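Local coordinates for protein methyltransferase (Streptomyces regensis, PDB 5N5D) that probably transfers a methyl group from bound S-adenosylmethionine to a hydroxyl oxygen during biosynthesis of the antibiotic tomaymycin, at residues A44-Q49 against V211-Y216; I68-G73 against E100-R105; V140-N145 against A164-D169. All blocks are in the same frame, centred on the assembly; numbering follows the deposited sequence.

Overall arrangement
All three contacts lie in one Rossmann-like methyltransferase domain and all touch SAM, their centres 16 to 18 Å apart. Contact 1 joins the start of helix 47-60 to the loop between strands 203-211 and 217-224; the two others are nested inside the long chain excursion it closes. Within it contact 2 precedes contact 3: the former sets the loop after strand 64-68 against helix 96-108, the latter pairs strands 139-142 and 165-169. Ile-68 joins contacts 2 and 3 through probable backbone hydrogen bonds to Phe-141 and Asp-143, while Val-45 of contact 1 packs on Phe-141 and Asp-169. Contacts 2 and 3 thus meet the cofactor at C-terminal ends of parallel strands, and contact 1 adds the start of a helix.

Contact 1: residues A44-Q49 against V211-Y216; sequences AVSAPQ and VGTKGY. With SAM (S-adenosylmethionine), chain H.
Lys-214 reaches past Gln-49 and Ser-46 to the carbonyl of Ala-44. Its CB leads toward this segment, and CG, placed anti to the carbonyl carbon (chi1 -57°), touches two side chains at once: the carboxamide of Gln-49, with OE1 3.8 Å from Lys-214 CG, and the methylene of Ser-46, with CB 4.0 Å from the same carbon. Bends at chi2 and chi3 fold CD and then CE over Ala-44 O. At the tip NZ hydrogen-bonds to Ala-44 O, arriving 24° off the carbonyl plane; the modelled spacing of 2.5 Å is unusually short and its exact value doubtful. The stronger partner of NZ is the carbonyl oxygen of Asp-42. Alongside, Thr-213 OG1 rests 3.5 Å from Ser-46 CB. Both Thr-213 and Lys-214 sit at the centre of a type I beta turn from Gly-212 to Gly-215, which also hydrogen-bonds to Gln-7 and Asp-14 of helix 6-21.

The segment they touch opens helix 47-60 with a capping box. Ser-46 is the N-cap, its OG accepting from Gln-49 N at 3.2 Å, while Gln-49 OE1 accepts from Ser-46 N at 3.0 Å. That second donor stands 44° above the carboxamide plane, and the reciprocal pair probably helps to hold the amide against CG of Lys-214.

Just before the cap, the backbone turns to the cofactor. Val-45 N donates a nearly straight bond of 2.9 Å to the carboxylate O of SAM, and Ala-44 CB lies 3.4 Å from its OXT. Val-211 pairs in an antiparallel ladder with a strand of the second subunit, extending the sheet across the interface. On the helix side, Pro-48 O hydrogen-bonds to Thr-206 of the second subunit.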
loop_
_atom_site.group_PDB
_atom_site.type_symbol
_atom_site.label_atom_id
_atom_site.label_comp_id
_atom_site.label_asym_id
_atom_site.label_seq_id
_atom_site.Cartn_x
_atom_site.Cartn_y
_atom_site.Cartn_z
ATOM N N ALA A 44 -9.098 15.388 3.901
ATOM C CA ALA A 44 -9.151 14.386 2.849
ATOM C C ALA A 44 -7.806 13.692 2.679
ATOM O O ALA A 44 -6.746 14.265 2.948
ATOM C CB ALA A 44 -9.555 15.028 1.525
ATOM N N VAL A 45 -7.856 12.443 2.225
ATOM C CA VAL A 45 -6.640 11.786 1.766
ATOM C C VAL A 45 -5.991 12.674 0.712
ATOM O O VAL A 45 -6.672 13.404 -0.024
ATOM C CB VAL A 45 -6.913 10.377 1.211
ATOM C CG1 VAL A 45 -7.437 9.455 2.311
ATOM C CG2 VAL A 45 -7.882 10.433 0.038
ATOM N N SER A 46 -4.667 12.624 0.651
ATOM C CA SER A 46 -3.919 13.295 -0.396
ATOM C C SER A 46 -4.186 12.630 -1.742
ATOM O O SER A 46 -4.750 11.538 -1.830
ATOM C CB SER A 46 -2.427 13.235 -0.097
ATOM O OG SER A 46 -1.974 11.897 -0.225
ATOM N N ALA A 47 -3.735 13.281 -2.812
ATOM C CA ALA A 47 -3.893 12.670 -4.129
ATOM C C ALA A 47 -3.168 11.333 -4.222
ATOM O O ALA A 47 -3.787 10.353 -4.674
ATOM C CB ALA A 47 -3.435 13.652 -5.213
ATOM N N PRO A 48 -1.899 11.206 -3.816
ATOM C CA PRO A 48 -1.249 9.885 -3.893
ATOM C C PRO A 48 -1.946 8.835 -3.047
ATOM O O PRO A 48 -2.012 7.663 -3.441
ATOM C CB PRO A 48 0.176 10.165 -3.393
ATOM C CG PRO A 48 0.382 11.638 -3.588
ATOM C CD PRO A 48 -0.967 12.247 -3.348
ATOM N N GLN A 49 -2.483 9.237 -1.890
ATOM C CA GLN A 49 -3.193 8.309 -1.008
ATOM C C GLN A 49 -4.532 7.878 -1.595
ATOM O O GLN A 49 -4.911 6.701 -1.500
ATOM C CB GLN A 49 -3.426 8.965 0.351
ATOM C CG GLN A 49 -2.195 9.152 1.195
ATOM C CD GLN A 49 -2.462 10.017 2.427
ATOM O OE1 GLN A 49 -3.536 10.617 2.567
ATOM N NE2 GLN A 49 -1.486 10.087 3.315
ATOM N N VAL A 211 4.609 9.948 5.253
ATOM C CA VAL A 211 4.703 11.401 5.283
ATOM C C VAL A 211 4.356 11.905 3.889
ATOM O O VAL A 211 4.181 11.128 2.948
ATOM C CB VAL A 211 6.090 11.914 5.730
ATOM C CG1 VAL A 211 6.406 11.441 7.149
ATOM C CG2 VAL A 211 7.185 11.498 4.743
ATOM N N GLY A 212 4.249 13.219 3.770
ATOM C CA GLY A 212 3.759 13.848 2.564
ATOM C C GLY A 212 2.965 15.085 2.923
ATOM O O GLY A 212 3.116 15.631 4.010
ATOM N N THR A 213 2.106 15.510 1.990
ATOM C CA THR A 213 1.344 16.736 2.187
ATOM C C THR A 213 0.419 16.687 3.399
ATOM O O THR A 213 -0.018 17.747 3.864
ATOM C CB THR A 213 0.518 17.054 0.937
ATOM O OG1 THR A 213 -0.391 15.983 0.674
ATOM C CG2 THR A 213 1.423 17.262 -0.266
ATOM N N LYS A 214 0.109 15.501 3.923
ATOM C CA LYS A 214 -0.727 15.386 5.112
ATOM C C LYS A 214 0.086 15.395 6.396
ATOM O O LYS A 214 -0.499 15.341 7.485
ATOM C CB LYS A 214 -1.568 14.108 5.053
ATOM C CG LYS A 214 -2.453 13.996 3.818
ATOM C CD LYS A 214 -3.510 15.089 3.755
ATOM C CE LYS A 214 -4.582 14.895 4.823
ATOM N NZ LYS A 214 -5.723 15.827 4.642
ATOM N N GLY A 215 1.406 15.484 6.298
ATOM C CA GLY A 215 2.256 15.364 7.460
ATOM C C GLY A 215 2.498 13.906 7.807
ATOM O O GLY A 215 2.272 12.997 7.008
ATOM N N TYR A 216 2.958 13.695 9.038
ATOM C CA TYR A 216 3.290 12.364 9.536
ATOM C C TYR A 216 2.036 11.661 10.041
ATOM O O TYR A 216 1.340 12.180 10.924
ATOM C CB TYR A 216 4.327 12.497 10.650
ATOM C CG TYR A 216 4.587 11.265 11.487
ATOM C CD1 TYR A 216 4.984 10.068 10.909
ATOM C CD2 TYR A 216 4.492 11.323 12.872
ATOM C CE1 TYR A 216 5.247 8.950 11.689
ATOM C CE2 TYR A 216 4.756 10.216 13.652
ATOM C CZ TYR A 216 5.132 9.036 13.057
ATOM O OH TYR A 216 5.399 7.931 13.840
HETATM N N SAM H . -12.614 9.976 3.731
HETATM C CA SAM H . -12.589 11.428 3.460
HETATM C C SAM H . -11.543 11.750 2.345
HETATM O O SAM H . -10.436 11.171 2.429
HETATM O OXT SAM H . -11.875 12.557 1.452
HETATM C CB SAM H . -12.252 12.221 4.746
HETATM C CG SAM H . -13.093 11.764 5.932
HETATM S SD SAM H . -12.752 12.882 7.313
HETATM C CE SAM H . -11.163 12.325 7.803
HETATM C "C5'" SAM H . -13.735 12.159 8.671
HETATM C "C4'" SAM H . -15.229 12.291 8.451
HETATM O "O4'" SAM H . -15.954 11.419 9.347
HETATM C "C3'" SAM H . -15.784 13.705 8.664
HETATM O "O3'" SAM H . -16.462 14.129 7.486
HETATM C "C2'" SAM H . -16.703 13.554 9.886
HETATM O "O2'" SAM H . -17.846 14.400 9.830
HETATM C "C1'" SAM H . -17.118 12.094 9.765
HETATM N N9 SAM H . -17.578 11.482 11.006
HETATM C C8 SAM H . -17.073 11.668 12.265
HETATM N N7 SAM H . -17.649 10.934 13.187
HETATM C C5 SAM H . -18.601 10.211 12.482
HETATM C C6 SAM H . -19.532 9.232 12.876
HETATM N N6 SAM H . -19.665 8.800 14.136
HETATM N N1 SAM H . -20.324 8.696 11.921
HETATM C C2 SAM H . -20.190 9.122 10.661
HETATM N N3 SAM H . -19.350 10.040 10.172
HETATM C C4 SAM H . -18.574 10.546 11.139
#

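Contact 2: residues I68-G73 against E100-R105. With SAM (S-adenosylmethionine), chain H.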
loop_
_atom_site.group_PDB
_atom_site.type_symbol
_atom_site.label_atom_id
_atom_site.label_comp_id
_atom_site.label_asym_id
_atom_site.label_seq_id
_atom_site.Cartn_x
_atom_site.Cartn_y
_atom_site.Cartn_z
ATOM N N ILE A 68 -16.532 4.564 5.530
ATOM C CA ILE A 68 -17.013 5.176 6.760
ATOM C C ILE A 68 -16.304 6.518 6.876
ATOM O O ILE A 68 -15.115 6.573 7.205
ATOM C CB ILE A 68 -16.757 4.284 7.979
ATOM C CG1 ILE A 68 -17.374 2.904 7.747
ATOM C CG2 ILE A 68 -17.334 4.928 9.232
ATOM C CD1 ILE A 68 -16.989 1.864 8.768
ATOM N N GLY A 69 -17.023 7.600 6.567
ATOM C CA GLY A 69 -16.456 8.937 6.599
ATOM C C GLY A 69 -16.314 9.591 5.237
ATOM O O GLY A 69 -15.198 9.736 4.738
ATOM N N THR A 70 -17.440 10.012 4.651
ATOM C CA THR A 70 -17.437 10.599 3.309
ATOM C C THR A 70 -16.695 11.929 3.266
ATOM O O THR A 70 -15.991 12.221 2.289
ATOM C CB THR A 70 -18.868 10.833 2.828
ATOM O OG1 THR A 70 -19.693 9.713 3.156
ATOM C CG2 THR A 70 -18.887 11.073 1.324
ATOM N N PHE A 71 -16.876 12.759 4.297
ATOM C CA PHE A 71 -16.518 14.171 4.258
ATOM C C PHE A 71 -16.993 14.775 2.939
ATOM O O PHE A 71 -18.194 14.741 2.652
ATOM C CB PHE A 71 -15.011 14.371 4.482
ATOM C CG PHE A 71 -14.613 15.808 4.733
ATOM C CD1 PHE A 71 -15.318 16.593 5.636
ATOM C CD2 PHE A 71 -13.528 16.369 4.073
ATOM C CE1 PHE A 71 -14.954 17.913 5.867
ATOM C CE2 PHE A 71 -13.159 17.684 4.299
ATOM C CZ PHE A 71 -13.871 18.457 5.196
ATOM N N GLY A 72 -16.083 15.344 2.145
ATOM C CA GLY A 72 -16.436 16.032 0.924
ATOM C C GLY A 72 -16.429 15.182 -0.324
ATOM O O GLY A 72 -16.633 15.709 -1.422
ATOM N N GLY A 73 -16.202 13.881 -0.198
ATOM C CA GLY A 73 -16.265 12.986 -1.331
ATOM C C GLY A 73 -14.965 12.756 -2.065
ATOM O O GLY A 73 -14.977 12.088 -3.108
ATOM N N GLU A 100 -23.930 16.468 1.477
ATOM C CA GLU A 100 -24.536 17.150 0.335
ATOM C C GLU A 100 -23.469 17.702 -0.600
ATOM O O GLU A 100 -23.626 17.654 -1.826
ATOM C CB GLU A 100 -25.462 18.265 0.824
ATOM C CG GLU A 100 -26.739 17.757 1.495
ATOM C CD GLU A 100 -27.599 18.870 2.069
ATOM O OE1 GLU A 100 -27.113 20.017 2.171
ATOM O OE2 GLU A 100 -28.770 18.600 2.423
ATOM N N SER A 101 -22.381 18.234 -0.040
ATOM C CA SER A 101 -21.252 18.663 -0.859
ATOM C C SER A 101 -20.666 17.481 -1.625
ATOM O O SER A 101 -20.427 17.558 -2.836
ATOM C CB SER A 101 -20.193 19.323 0.030
ATOM O OG SER A 101 -19.081 19.772 -0.727
ATOM N N ALA A 102 -20.457 16.360 -0.934
ATOM C CA ALA A 102 -19.934 15.172 -1.599
ATOM C C ALA A 102 -20.848 14.719 -2.730
ATOM O O ALA A 102 -20.370 14.306 -3.795
ATOM C CB ALA A 102 -19.743 14.050 -0.576
ATOM N N ALA A 103 -22.164 14.777 -2.519
ATOM C CA ALA A 103 -23.096 14.371 -3.568
ATOM C C ALA A 103 -22.868 15.172 -4.841
ATOM O O ALA A 103 -22.913 14.625 -5.951
ATOM C CB ALA A 103 -24.532 14.539 -3.081
ATOM N N SER A 104 -22.620 16.474 -4.701
ATOM C CA SER A 104 -22.371 17.309 -5.870
ATOM C C SER A 104 -21.086 16.900 -6.581
ATOM O O SER A 104 -21.033 16.878 -7.818
ATOM C CB SER A 104 -22.309 18.774 -5.453
ATOM O OG SER A 104 -23.558 19.214 -4.938
ATOM N N ARG A 105 -20.035 16.586 -5.817
ATOM C CA ARG A 105 -18.781 16.137 -6.414
ATOM C C ARG A 105 -18.954 14.802 -7.129
ATOM O O ARG A 105 -18.414 14.597 -8.222
ATOM C CB ARG A 105 -17.696 16.006 -5.344
ATOM C CG ARG A 105 -17.447 17.242 -4.493
ATOM C CD ARG A 105 -16.872 18.389 -5.293
ATOM N NE ARG A 105 -17.887 19.157 -6.009
ATOM C CZ ARG A 105 -18.683 20.063 -5.447
ATOM N NH1 ARG A 105 -18.604 20.310 -4.145
ATOM N NH2 ARG A 105 -19.564 20.721 -6.187
HETATM N N SAM H . -12.614 9.976 3.731
HETATM C CA SAM H . -12.589 11.428 3.460
HETATM C C SAM H . -11.543 11.750 2.345
HETATM O O SAM H . -10.436 11.171 2.429
HETATM O OXT SAM H . -11.875 12.557 1.452
HETATM C CB SAM H . -12.252 12.221 4.746
HETATM C CG SAM H . -13.093 11.764 5.932
HETATM S SD SAM H . -12.752 12.882 7.313
HETATM C CE SAM H . -11.163 12.325 7.803
HETATM C "C5'" SAM H . -13.735 12.159 8.671
HETATM C "C4'" SAM H . -15.229 12.291 8.451
HETATM O "O4'" SAM H . -15.954 11.419 9.347
HETATM C "C3'" SAM H . -15.784 13.705 8.664
HETATM O "O3'" SAM H . -16.462 14.129 7.486
HETATM C "C2'" SAM H . -16.703 13.554 9.886
HETATM O "O2'" SAM H . -17.846 14.400 9.830
HETATM C "C1'" SAM H . -17.118 12.094 9.765
HETATM N N9 SAM H . -17.578 11.482 11.006
HETATM C C8 SAM H . -17.073 11.668 12.265
HETATM N N7 SAM H . -17.649 10.934 13.187
HETATM C C5 SAM H . -18.601 10.211 12.482
HETATM C C6 SAM H . -19.532 9.232 12.876
HETATM N N6 SAM H . -19.665 8.800 14.136
HETATM N N1 SAM H . -20.324 8.696 11.921
HETATM C C2 SAM H . -20.190 9.122 10.661
HETATM N N3 SAM H . -19.350 10.040 10.172
HETATM C C4 SAM H . -18.574 10.546 11.139
HETATM O O HOH W 1 -17.100 18.513 -1.615
#
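Thr-70, Gly-72 and Gly-73 close on Ala-102 of helix 96-108, the loop 68-73 turning from cofactor to helix as it runs. Ile-68 ends strand 64-68. Gly-69 comes next, on the cofactor side, its carbonyl O accepting a 2.8 Å hydrogen bond from the SAM amino nitrogen. At Thr-70 the chain turns to the helix: CG2, anti to the backbone N, meets Ala-102 CB at 3.6 Å, while the hydroxyl on the other branch hydrogen-bonds to Thr-91.

Thr-70 also starts a type II' beta turn that ends at Gly-73 and is closed by a backbone bond from Gly-73 N to Thr-70 O. Phe-71 takes its first corner, with positive phi. Its side chain points away from the helix, CB 3.3 Å from SAM O3', and its ring packs edge-to-face with Phe-98; only the backbone carbonyl O of Phe-71 comes back to the methyl of Ala-102.

Gly-72 presents its carbonyl to the helix. Ala-102 CA directs a C-H at Gly-72 O over 3.3 Å, and the CG of Arg-105 lies 3.5 Å from the same oxygen. A water donates to Gly-72 O at 2.8 Å, and the same water is hydrogen-bonded to Ser-101 OG; its link to Arg-105 NH1 is weak. The end of the arginine leads off to a salt bridge with Glu-108.

Gly-73 is the N-cap of helix 74-80, and the closest pair of CA atoms, 4.3 Å, is Gly-73 and Ala-102. With no side chain at Gly-73, the Ala-102 methyl can settle directly on the peptide. A glycine-rich turn between the first strand and the following helix, passing along the methionine part and ribose of SAM, is the signature loop of Rossmann-like, class I methyltransferases.

Contact 3: residues V140-N145 against A164-D169; sequences VFVDAN and AVVVVD. With SAM (S-adenosylmethionine), chain H.
Val-140 and Val-142 pair with Val-165, Val-167 and Asp-169 in a regular parallel ladder. Val-140 N donates to Val-165 O and Val-142 N to Val-167 O, both at 2.8 Å; in return Val-140 O and Val-142 O accept from the amides of Val-167 and Asp-169. The strand directions differ by 13°. Weaker CA-H...O contacts fill the rungs between, such as Val-166 CA to Val-140 O. Together with helix 149-158, the strands form a beta-alpha-beta unit of the Rossmann-like sheet.

Apolar packing occupies both faces. On the face toward helix 149-158, Val-142 and Val-168 lie side by side, Val-142 CB 4.0 Å from Val-168 CG2, with Val-140 and Val-166 behind them. On the other face Phe-141, its CG anti to the backbone N, slants across Val-167, bringing CD1 to 3.9 Å from Val-167 CG1. CE1 of the same ring meets Asp-169 CB, the ring and carboxylate planes being 37° apart. Leu-53 of helix 47-60 covers Phe-141 and Val-167.

Polar side chains gather where the strands end. Asp-143 CB lies over one face of the Phe-141 ring, offset toward its rim, and Asp-143 OD2 accepts from the SAM amino nitrogen at 2.8 Å. Asp-143 OD1 touches the methyl carbon CE of SAM and stands 3.9 Å from Asp-169 OD2. The carboxylate planes are 60° apart. Asp-169 OD1 hydrogen-bonds to a butanediol, probably from the crystallisation liquor.

Two neighbouring carboxylates, one of them touching the transferable methyl, would be expected to favour a cationic or hydrogen-donating partner. Here a water lies within hydrogen-bonding distance of both, and the SAM amino group also meets Asp-143; a metal site is only inferred from related catechol-type O-methyltransferases, in which aspartates at equivalent strand ends hold a divalent ion.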
loop_
_atom_site.group_PDB
_atom_site.type_symbol
_atom_site.label_atom_id
_atom_site.label_comp_id
_atom_site.label_asym_id
_atom_site.label_seq_id
_atom_site.Cartn_x
_atom_site.Cartn_y
_atom_site.Cartn_z
ATOM N N VAL A 140 -13.364 -2.267 2.608
ATOM C CA VAL A 140 -13.880 -1.308 3.577
ATOM C C VAL A 140 -12.799 -0.270 3.842
ATOM O O VAL A 140 -11.658 -0.629 4.144
ATOM C CB VAL A 140 -14.289 -1.982 4.898
ATOM C CG1 VAL A 140 -14.909 -0.969 5.834
ATOM C CG2 VAL A 140 -15.241 -3.130 4.636
ATOM N N PHE A 141 -13.158 1.005 3.736
ATOM C CA PHE A 141 -12.276 2.109 4.096
ATOM C C PHE A 141 -12.856 2.802 5.322
ATOM O O PHE A 141 -13.971 3.336 5.269
ATOM C CB PHE A 141 -12.121 3.093 2.932
ATOM C CG PHE A 141 -11.196 4.255 3.223
ATOM C CD1 PHE A 141 -9.980 4.064 3.866
ATOM C CD2 PHE A 141 -11.543 5.538 2.837
ATOM C CE1 PHE A 141 -9.136 5.139 4.117
ATOM C CE2 PHE A 141 -10.703 6.609 3.080
ATOM C CZ PHE A 141 -9.496 6.404 3.725
ATOM N N VAL A 142 -12.101 2.784 6.415
ATOM C CA VAL A 142 -12.513 3.358 7.689
ATOM C C VAL A 142 -11.734 4.651 7.875
ATOM O O VAL A 142 -10.509 4.630 8.050
ATOM C CB VAL A 142 -12.268 2.392 8.852
ATOM C CG1 VAL A 142 -12.806 2.979 10.157
ATOM C CG2 VAL A 142 -12.878 1.023 8.550
ATOM N N ASP A 143 -12.440 5.774 7.851
ATOM C CA ASP A 143 -11.820 7.088 7.918
ATOM C C ASP A 143 -12.809 8.069 8.538
ATOM O O ASP A 143 -13.151 9.097 7.960
ATOM C CB ASP A 143 -11.382 7.540 6.527
ATOM C CG ASP A 143 -10.569 8.822 6.553
ATOM O OD1 ASP A 143 -9.977 9.156 7.610
ATOM O OD2 ASP A 143 -10.516 9.502 5.505
ATOM N N ALA A 144 -13.287 7.753 9.739
ATOM C CA ALA A 144 -14.202 8.647 10.437
ATOM C C ALA A 144 -13.600 9.011 11.789
ATOM O O ALA A 144 -12.437 9.424 11.861
ATOM C CB ALA A 144 -15.581 7.999 10.572
ATOM N N ASN A 145 -14.366 8.864 12.863
ATOM C CA ASN A 145 -13.863 9.168 14.193
ATOM C C ASN A 145 -13.061 7.990 14.733
ATOM O O ASN A 145 -13.385 6.829 14.484
ATOM C CB ASN A 145 -15.024 9.503 15.123
ATOM C CG ASN A 145 -16.040 8.392 15.206
ATOM O OD1 ASN A 145 -16.477 7.849 14.189
ATOM N ND2 ASN A 145 -16.419 8.039 16.431
ATOM N N ALA A 164 -11.614 -9.996 1.635
ATOM C CA ALA A 164 -11.884 -8.569 1.710
ATOM C C ALA A 164 -10.685 -7.808 2.269
ATOM O O ALA A 164 -9.935 -8.302 3.119
ATOM C CB ALA A 164 -13.111 -8.301 2.578
ATOM N N VAL A 165 -10.530 -6.576 1.792
ATOM C CA VAL A 165 -9.469 -5.678 2.230
ATOM C C VAL A 165 -10.094 -4.593 3.093
ATOM O O VAL A 165 -11.107 -3.992 2.714
ATOM C CB VAL A 165 -8.714 -5.067 1.036
ATOM C CG1 VAL A 165 -7.423 -4.394 1.511
ATOM C CG2 VAL A 165 -8.421 -6.126 -0.013
ATOM N N VAL A 166 -9.493 -4.343 4.251
ATOM C CA VAL A 166 -9.922 -3.283 5.150
ATOM C C VAL A 166 -8.749 -2.325 5.303
ATOM O O VAL A 166 -7.643 -2.750 5.659
ATOM C CB VAL A 166 -10.365 -3.834 6.514
ATOM C CG1 VAL A 166 -10.841 -2.711 7.414
ATOM C CG2 VAL A 166 -11.445 -4.871 6.336
ATOM N N VAL A 167 -8.973 -1.050 4.996
ATOM C CA VAL A 167 -7.976 -0.003 5.195
ATOM C C VAL A 167 -8.507 0.944 6.256
ATOM O O VAL A 167 -9.632 1.442 6.139
ATOM C CB VAL A 167 -7.664 0.753 3.890
ATOM C CG1 VAL A 167 -6.753 1.952 4.168
ATOM C CG2 VAL A 167 -7.013 -0.184 2.871
ATOM N N VAL A 168 -7.702 1.190 7.288
ATOM C CA VAL A 168 -8.039 2.129 8.352
ATOM C C VAL A 168 -7.026 3.263 8.293
ATOM O O VAL A 168 -5.818 3.023 8.407
ATOM C CB VAL A 168 -8.037 1.458 9.733
ATOM C CG1 VAL A 168 -8.399 2.478 10.817
ATOM C CG2 VAL A 168 -8.981 0.270 9.743
ATOM N N ASP A 169 -7.512 4.485 8.095
ATOM C CA ASP A 169 -6.644 5.650 7.995
ATOM C C ASP A 169 -6.348 6.247 9.370
ATOM O O ASP A 169 -7.092 6.056 10.340
ATOM C CB ASP A 169 -7.267 6.720 7.094
ATOM C CG ASP A 169 -6.225 7.624 6.440
ATOM O OD1 ASP A 169 -5.013 7.342 6.577
ATOM O OD2 ASP A 169 -6.614 8.617 5.775
HETATM N N SAM H . -12.614 9.976 3.731
HETATM C CA SAM H . -12.589 11.428 3.460
HETATM C C SAM H . -11.543 11.750 2.345
HETATM O O SAM H . -10.436 11.171 2.429
HETATM O OXT SAM H . -11.875 12.557 1.452
HETATM C CB SAM H . -12.252 12.221 4.746
HETATM C CG SAM H . -13.093 11.764 5.932
HETATM S SD SAM H . -12.752 12.882 7.313
HETATM C CE SAM H . -11.163 12.325 7.803
HETATM C "C5'" SAM H . -13.735 12.159 8.671
HETATM C "C4'" SAM H . -15.229 12.291 8.451
HETATM O "O4'" SAM H . -15.954 11.419 9.347
HETATM C "C3'" SAM H . -15.784 13.705 8.664
HETATM O "O3'" SAM H . -16.462 14.129 7.486
HETATM C "C2'" SAM H . -16.703 13.554 9.886
HETATM O "O2'" SAM H . -17.846 14.400 9.830
HETATM C "C1'" SAM H . -17.118 12.094 9.765
HETATM N N9 SAM H . -17.578 11.482 11.006
HETATM C C8 SAM H . -17.073 11.668 12.265
HETATM N N7 SAM H . -17.649 10.934 13.187
HETATM C C5 SAM H . -18.601 10.211 12.482
HETATM C C6 SAM H . -19.532 9.232 12.876
HETATM N N6 SAM H . -19.665 8.800 14.136
HETATM N N1 SAM H . -20.324 8.696 11.921
HETATM C C2 SAM H . -20.190 9.122 10.661
HETATM N N3 SAM H . -19.350 10.040 10.172
HETATM C C4 SAM H . -18.574 10.546 11.139
HETATM O O HOH W 2 -9.891 6.300 11.052
HETATM O O HOH W 3 -8.267 10.949 5.491
#